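Local coordinates for protein leucyl aminopeptidase (Trypanosoma brucei brucei, PDB 5NTD) that probably removes leucine and other residues from the N-termini of peptides as a metal-dependent M17 aminopeptidase, here with manganese and the inhibitor bestatin bound, at residues P267-P276 with Q330-L341. Numbering follows the deposited sequence.
Sequences PRLVTLLYTP and QQPVQLSCTLCL
Tyr274, the last residue of strand 268-274, hydrogen-bonds through its hydroxyl to Gln331 in the turn that leads into the antiparallel strand 334-344. With CG anti to the backbone N (chi1 161°), the ring extends along the partner segment, and Tyr274 OH donates to Gln331 O at 2.7 Å. That oxygen lies at the ring edge, in its plane, whereas the hydroxyl stands 32° off the carbonyl plane. The same carbonyl takes a weak bond from Val333 N across the inverse gamma turn centred on Pro332, and Pro276 packs its CD 3.5 Å from Val333 O.

Along the strands, Arg268, Val270, Leu272 and Tyr274 pair with Leu341, Leu339, Cys337 and Leu335 through two backbone bonds each. On this face, Val270 CG2 meets Leu341 CD1 at 3.8 Å, and helix 314-328 packs on Leu272 and Leu335. The other face holds the non-hydrogen-bonded pair Thr271 and Thr338, where Thr271 OG1 and Thr338 OG1 are hydrogen-bonded at 2.9 Å; both torsions set OG1 beside its own backbone N. Leu269 CD1 sits 3.8 Å from Thr338 CG2 and also touches Cys340 SG, while His384 of helix 374-387 touches Leu269 and both threonines.

Strand 334-344 is parallel to 283-291, and from it the antiparallel strands 268-274 and 239-244 continue the catalytic domain's mixed sheet. Eight backbone bonds set the register, while Gln331 O, shared by Tyr274 OH and Val333 N, anchors the turn to the strand end.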
ATOM      1  N   PRO G 267       5.071   0.638  33.649  1.00 27.92           N
ATOM      2  CA  PRO G 267       4.848  -0.788  33.564  1.00 29.16           C
ATOM      3  C   PRO G 267       4.996  -1.412  34.932  1.00 32.08           C
ATOM      4  O   PRO G 267       5.677  -0.856  35.793  1.00 32.50           O
ATOM      5  CB  PRO G 267       5.974  -1.272  32.664  1.00 28.96           C
ATOM      6  CG  PRO G 267       7.046  -0.272  32.853  1.00 28.76           C
ATOM      7  CD  PRO G 267       6.360   1.030  33.069  1.00 28.23           C
ATOM      8  N   ARG G 268       4.374  -2.565  35.099  1.00 32.15           N
ATOM      9  CA  ARG G 268       4.457  -3.330  36.343  1.00 32.20           C
ATOM     10  C   ARG G 268       4.552  -4.798  36.061  1.00 29.57           C
ATOM     11  O   ARG G 268       3.829  -5.316  35.229  1.00 29.00           O
ATOM     12  CB  ARG G 268       3.221  -3.055  37.221  1.00 33.28           C
ATOM     13  CG  ARG G 268       3.259  -1.688  37.891  1.00 34.08           C
ATOM     14  CD  ARG G 268       1.905  -1.047  37.825  1.00 33.13           C
ATOM     15  NE  ARG G 268       1.744   0.100  38.710  1.00 34.11           N
ATOM     16  CZ  ARG G 268       1.709   1.369  38.328  1.00 33.81           C
ATOM     17  NH1 ARG G 268       1.841   1.723  37.068  1.00 35.48           N
ATOM     18  NH2 ARG G 268       1.466   2.298  39.232  1.00 35.02           N
ATOM     19  N   LEU G 269       5.412  -5.445  36.813  1.00 28.26           N
ATOM     20  CA  LEU G 269       5.419  -6.895  36.928  1.00 27.96           C
ATOM     21  C   LEU G 269       4.741  -7.243  38.257  1.00 28.55           C
ATOM     22  O   LEU G 269       5.277  -7.027  39.336  1.00 28.95           O
ATOM     23  CB  LEU G 269       6.822  -7.433  36.885  1.00 27.70           C
ATOM     24  CG  LEU G 269       6.965  -8.894  36.486  1.00 28.74           C
ATOM     25  CD1 LEU G 269       6.548  -9.159  35.053  1.00 28.23           C
ATOM     26  CD2 LEU G 269       8.411  -9.315  36.683  1.00 28.74           C
ATOM     27  N   VAL G 270       3.547  -7.796  38.146  1.00 28.25           N
ATOM     28  CA  VAL G 270       2.704  -8.101  39.283  1.00 28.49           C
ATOM     29  C   VAL G 270       2.598  -9.615  39.485  1.00 30.33           C
ATOM     30  O   VAL G 270       2.060 -10.320  38.634  1.00 30.31           O
ATOM     31  CB  VAL G 270       1.313  -7.533  39.110  1.00 27.63           C
ATOM     32  CG1 VAL G 270       0.435  -7.850  40.308  1.00 27.93           C
ATOM     33  CG2 VAL G 270       1.371  -6.038  38.914  1.00 27.27           C
ATOM     34  N   THR G 271       3.092 -10.102  40.615  1.00 29.77           N
ATOM     35  CA  THR G 271       3.035 -11.522  40.902  1.00 30.97           C
ATOM     36  C   THR G 271       2.139 -11.805  42.101  1.00 32.68           C
ATOM     37  O   THR G 271       2.297 -11.230  43.173  1.00 33.53           O
ATOM     38  CB  THR G 271       4.428 -12.134  41.114  1.00 31.59           C
ATOM     39  OG1 THR G 271       5.222 -11.982  39.916  1.00 31.02           O
ATOM     40  CG2 THR G 271       4.330 -13.615  41.417  1.00 32.27           C
ATOM     41  N   LEU G 272       1.219 -12.727  41.896  1.00 32.20           N
ATOM     42  CA  LEU G 272       0.266 -13.163  42.903  1.00 32.03           C
ATOM     43  C   LEU G 272       0.589 -14.609  43.308  1.00 33.22           C
ATOM     44  O   LEU G 272       0.969 -15.412  42.456  1.00 32.17           O
ATOM     45  CB  LEU G 272      -1.173 -13.097  42.397  1.00 31.66           C
ATOM     46  CG  LEU G 272      -1.502 -11.847  41.591  1.00 31.50           C
ATOM     47  CD1 LEU G 272      -2.934 -11.919  41.084  1.00 32.75           C
ATOM     48  CD2 LEU G 272      -1.319 -10.608  42.430  1.00 30.85           C
ATOM     49  N   LEU G 273       0.450 -14.907  44.608  1.00 33.46           N
ATOM     50  CA  LEU G 273       0.741 -16.260  45.144  1.00 33.18           C
ATOM     51  C   LEU G 273      -0.403 -16.835  45.894  1.00 31.68           C
ATOM     52  O   LEU G 273      -0.991 -16.209  46.743  1.00 30.62           O
ATOM     53  CB  LEU G 273       1.932 -16.260  46.063  1.00 35.71           C
ATOM     54  CG  LEU G 273       3.266 -15.921  45.411  1.00 39.73           C
ATOM     55  CD1 LEU G 273       4.310 -15.631  46.499  1.00 39.47           C
ATOM     56  CD2 LEU G 273       3.732 -17.077  44.517  1.00 40.48           C
ATOM     57  N   TYR G 274      -0.675 -18.080  45.577  1.00 32.23           N
ATOM     58  CA  TYR G 274      -1.649 -18.870  46.305  1.00 33.67           C
ATOM     59  C   TYR G 274      -1.054 -20.237  46.603  1.00 36.68           C
ATOM     60  O   TYR G 274      -0.613 -20.968  45.703  1.00 36.35           O
ATOM     61  CB  TYR G 274      -2.929 -19.025  45.490  1.00 34.44           C
ATOM     62  CG  TYR G 274      -3.830 -20.157  45.923  1.00 32.46           C
ATOM     63  CD1 TYR G 274      -4.551 -20.089  47.118  1.00 31.52           C
ATOM     64  CD2 TYR G 274      -3.996 -21.278  45.109  1.00 31.79           C
ATOM     65  CE1 TYR G 274      -5.397 -21.113  47.486  1.00 31.45           C
ATOM     66  CE2 TYR G 274      -4.838 -22.316  45.467  1.00 30.80           C
ATOM     67  CZ  TYR G 274      -5.537 -22.226  46.650  1.00 32.32           C
ATOM     68  OH  TYR G 274      -6.367 -23.263  46.994  1.00 33.70           O
ATOM     69  N   THR G 275      -1.044 -20.572  47.882  1.00 40.17           N
ATOM     70  CA  THR G 275      -0.631 -21.917  48.333  1.00 39.99           C
ATOM     71  C   THR G 275      -1.799 -22.529  49.061  1.00 37.39           C
ATOM     72  O   THR G 275      -2.240 -21.985  50.064  1.00 39.40           O
ATOM     73  CB  THR G 275       0.599 -21.830  49.248  1.00 41.72           C
ATOM     74  OG1 THR G 275       1.640 -21.153  48.534  1.00 39.97           O
ATOM     75  CG2 THR G 275       1.110 -23.233  49.639  1.00 41.61           C
ATOM     76  N   PRO G 276      -2.313 -23.666  48.567  1.00 37.20           N
ATOM     77  CA  PRO G 276      -3.407 -24.336  49.269  1.00 39.53           C
ATOM     78  C   PRO G 276      -3.012 -24.987  50.615  1.00 40.98           C
ATOM     79  O   PRO G 276      -1.822 -25.161  50.917  1.00 40.51           O
ATOM     80  CB  PRO G 276      -3.830 -25.448  48.307  1.00 39.52           C
ATOM     81  CG  PRO G 276      -2.626 -25.730  47.486  1.00 39.20           C
ATOM     82  CD  PRO G 276      -1.828 -24.455  47.434  1.00 37.62           C
ATOM     83  N   GLN G 330     -10.668 -22.950  46.263  1.00 35.84           N
ATOM     84  CA  GLN G 330      -9.604 -23.636  47.018  1.00 36.11           C
ATOM     85  C   GLN G 330      -9.158 -24.888  46.304  1.00 35.15           C
ATOM     86  O   GLN G 330      -9.050 -25.963  46.898  1.00 35.13           O
ATOM     87  CB  GLN G 330     -10.054 -23.970  48.439  1.00 39.81           C
ATOM     88  CG  GLN G 330     -10.314 -22.704  49.212  1.00 46.24           C
ATOM     89  CD  GLN G 330     -10.743 -22.977  50.630  1.00 59.33           C
ATOM     90  OE1 GLN G 330     -11.566 -23.875  50.898  1.00 61.61           O
ATOM     91  NE2 GLN G 330     -10.179 -22.208  51.580  1.00 67.64           N
ATOM     92  N   GLN G 331      -8.889 -24.749  45.016  1.00 32.55           N
ATOM     93  CA  GLN G 331      -8.330 -25.859  44.241  1.00 30.71           C
ATOM     94  C   GLN G 331      -6.939 -26.199  44.796  1.00 29.53           C
ATOM     95  O   GLN G 331      -6.216 -25.294  45.230  1.00 29.07           O
ATOM     96  CB  GLN G 331      -8.236 -25.507  42.767  1.00 31.51           C
ATOM     97  CG  GLN G 331      -9.591 -25.417  42.098  1.00 31.72           C
ATOM     98  CD  GLN G 331      -9.486 -25.125  40.610  1.00 31.76           C
ATOM     99  OE1 GLN G 331      -9.246 -23.984  40.219  1.00 32.75           O
ATOM    100  NE2 GLN G 331      -9.681 -26.144  39.786  1.00 30.28           N
ATOM    101  N   PRO G 332      -6.563 -27.499  44.797  1.00 29.50           N
ATOM    102  CA  PRO G 332      -5.335 -27.949  45.438  1.00 29.71           C
ATOM    103  C   PRO G 332      -4.099 -27.843  44.558  1.00 30.73           C
ATOM    104  O   PRO G 332      -3.312 -28.771  44.450  1.00 29.77           O
ATOM    105  CB  PRO G 332      -5.630 -29.402  45.782  1.00 29.15           C
ATOM    106  CG  PRO G 332      -6.582 -29.851  44.725  1.00 30.35           C
ATOM    107  CD  PRO G 332      -7.376 -28.643  44.311  1.00 30.33           C
ATOM    108  N   VAL G 333      -3.926 -26.662  43.988  1.00 31.20           N
ATOM    109  CA  VAL G 333      -2.767 -26.344  43.139  1.00 29.78           C
ATOM    110  C   VAL G 333      -2.055 -25.162  43.702  1.00 28.18           C
ATOM    111  O   VAL G 333      -2.657 -24.157  44.054  1.00 29.85           O
ATOM    112  CB  VAL G 333      -3.183 -25.974  41.694  1.00 29.97           C
ATOM    113  CG1 VAL G 333      -1.962 -25.913  40.813  1.00 30.20           C
ATOM    114  CG2 VAL G 333      -4.119 -27.012  41.119  1.00 30.18           C
ATOM    115  N   GLN G 334      -0.759 -25.284  43.809  1.00 27.73           N
ATOM    116  CA  GLN G 334       0.022 -24.148  44.239  1.00 30.16           C
ATOM    117  C   GLN G 334       0.246 -23.291  42.998  1.00 30.40           C
ATOM    118  O   GLN G 334       0.756 -23.793  42.015  1.00 29.48           O
ATOM    119  CB  GLN G 334       1.369 -24.567  44.830  1.00 31.25           C
ATOM    120  CG  GLN G 334       2.158 -23.374  45.351  1.00 33.79           C
ATOM    121  CD  GLN G 334       3.418 -23.804  46.036  1.00 35.96           C
ATOM    122  OE1 GLN G 334       3.556 -24.960  46.434  1.00 38.89           O
ATOM    123  NE2 GLN G 334       4.298 -22.864  46.278  1.00 37.20           N
ATOM    124  N   LEU G 335      -0.074 -22.011  43.106  1.00 29.89           N
ATOM    125  CA  LEU G 335      -0.039 -21.102  41.962  1.00 31.36           C
ATOM    126  C   LEU G 335       0.755 -19.861  42.192  1.00 30.19           C
ATOM    127  O   LEU G 335       0.631 -19.224  43.235  1.00 32.94           O
ATOM    128  CB  LEU G 335      -1.460 -20.624  41.596  1.00 31.86           C
ATOM    129  CG  LEU G 335      -2.409 -21.646  40.981  1.00 32.56           C
ATOM    130  CD1 LEU G 335      -3.776 -21.013  40.826  1.00 32.93           C
ATOM    131  CD2 LEU G 335      -1.884 -22.112  39.634  1.00 34.10           C
ATOM    132  N   SER G 336       1.530 -19.495  41.186  1.00 28.79           N
ATOM    133  CA  SER G 336       1.954 -18.076  41.001  1.00 27.94           C
ATOM    134  C   SER G 336       1.238 -17.568  39.758  1.00 26.96           C
ATOM    135  O   SER G 336       0.922 -18.330  38.852  1.00 26.22           O
ATOM    136  CB  SER G 336       3.454 -17.919  40.845  1.00 27.73           C
ATOM    137  OG  SER G 336       3.912 -18.583  39.678  1.00 28.96           O
ATOM    138  N   CYS G 337       0.939 -16.298  39.774  1.00 27.23           N
ATOM    139  CA  CYS G 337       0.296 -15.626  38.644  1.00 27.24           C
ATOM    140  C   CYS G 337       0.975 -14.292  38.423  1.00 26.66           C
ATOM    141  O   CYS G 337       0.861 -13.367  39.212  1.00 25.30           O
ATOM    142  CB  CYS G 337      -1.184 -15.401  38.895  1.00 28.01           C
ATOM    143  SG  CYS G 337      -2.005 -14.507  37.542  1.00 29.33           S
ATOM    144  N   THR G 338       1.742 -14.247  37.351  1.00 27.47           N
ATOM    145  CA  THR G 338       2.568 -13.071  37.033  1.00 27.80           C
ATOM    146  C   THR G 338       1.917 -12.317  35.866  1.00 28.34           C
ATOM    147  O   THR G 338       1.782 -12.831  34.760  1.00 28.72           O
ATOM    148  CB  THR G 338       4.021 -13.468  36.743  1.00 27.44           C
ATOM    149  OG1 THR G 338       4.613 -14.000  37.941  1.00 27.08           O
ATOM    150  CG2 THR G 338       4.839 -12.266  36.282  1.00 27.25           C
ATOM    151  N   LEU G 339       1.509 -11.099  36.153  1.00 30.00           N
ATOM    152  CA  LEU G 339       0.904 -10.207  35.167  1.00 29.21           C
ATOM    153  C   LEU G 339       1.978  -9.269  34.622  1.00 30.02           C
ATOM    154  O   LEU G 339       2.607  -8.520  35.363  1.00 29.15           O
ATOM    155  CB  LEU G 339      -0.210  -9.386  35.770  1.00 29.27           C
ATOM    156  CG  LEU G 339      -1.265 -10.166  36.550  1.00 29.44           C
ATOM    157  CD1 LEU G 339      -2.247  -9.169  37.148  1.00 29.20           C
ATOM    158  CD2 LEU G 339      -1.997 -11.176  35.683  1.00 29.72           C
ATOM    159  N   CYS G 340       2.184  -9.345  33.314  1.00 29.70           N
ATOM    160  CA  CYS G 340       3.188  -8.533  32.643  1.00 30.27           C
ATOM    161  C   CYS G 340       2.471  -7.316  32.095  1.00 30.80           C
ATOM    162  O   CYS G 340       1.993  -7.307  30.954  1.00 31.01           O
ATOM    163  CB  CYS G 340       3.879  -9.314  31.537  1.00 30.20           C
ATOM    164  SG  CYS G 340       4.612 -10.870  32.068  1.00 29.83           S
ATOM    165  N   LEU G 341       2.393  -6.296  32.922  1.00 29.74           N
ATOM    166  CA  LEU G 341       1.584  -5.100  32.627  1.00 29.57           C
ATOM    167  C   LEU G 341       2.410  -3.957  32.046  1.00 30.04           C
ATOM    168  O   LEU G 341       3.395  -3.497  32.622  1.00 28.52           O
ATOM    169  CB  LEU G 341       0.875  -4.579  33.856  1.00 29.80           C
ATOM    170  CG  LEU G 341      -0.008  -5.581  34.573  1.00 30.71           C
ATOM    171  CD1 LEU G 341      -0.586  -4.948  35.850  1.00 32.16           C
ATOM    172  CD2 LEU G 341      -1.140  -6.066  33.695  1.00 30.33           C
TER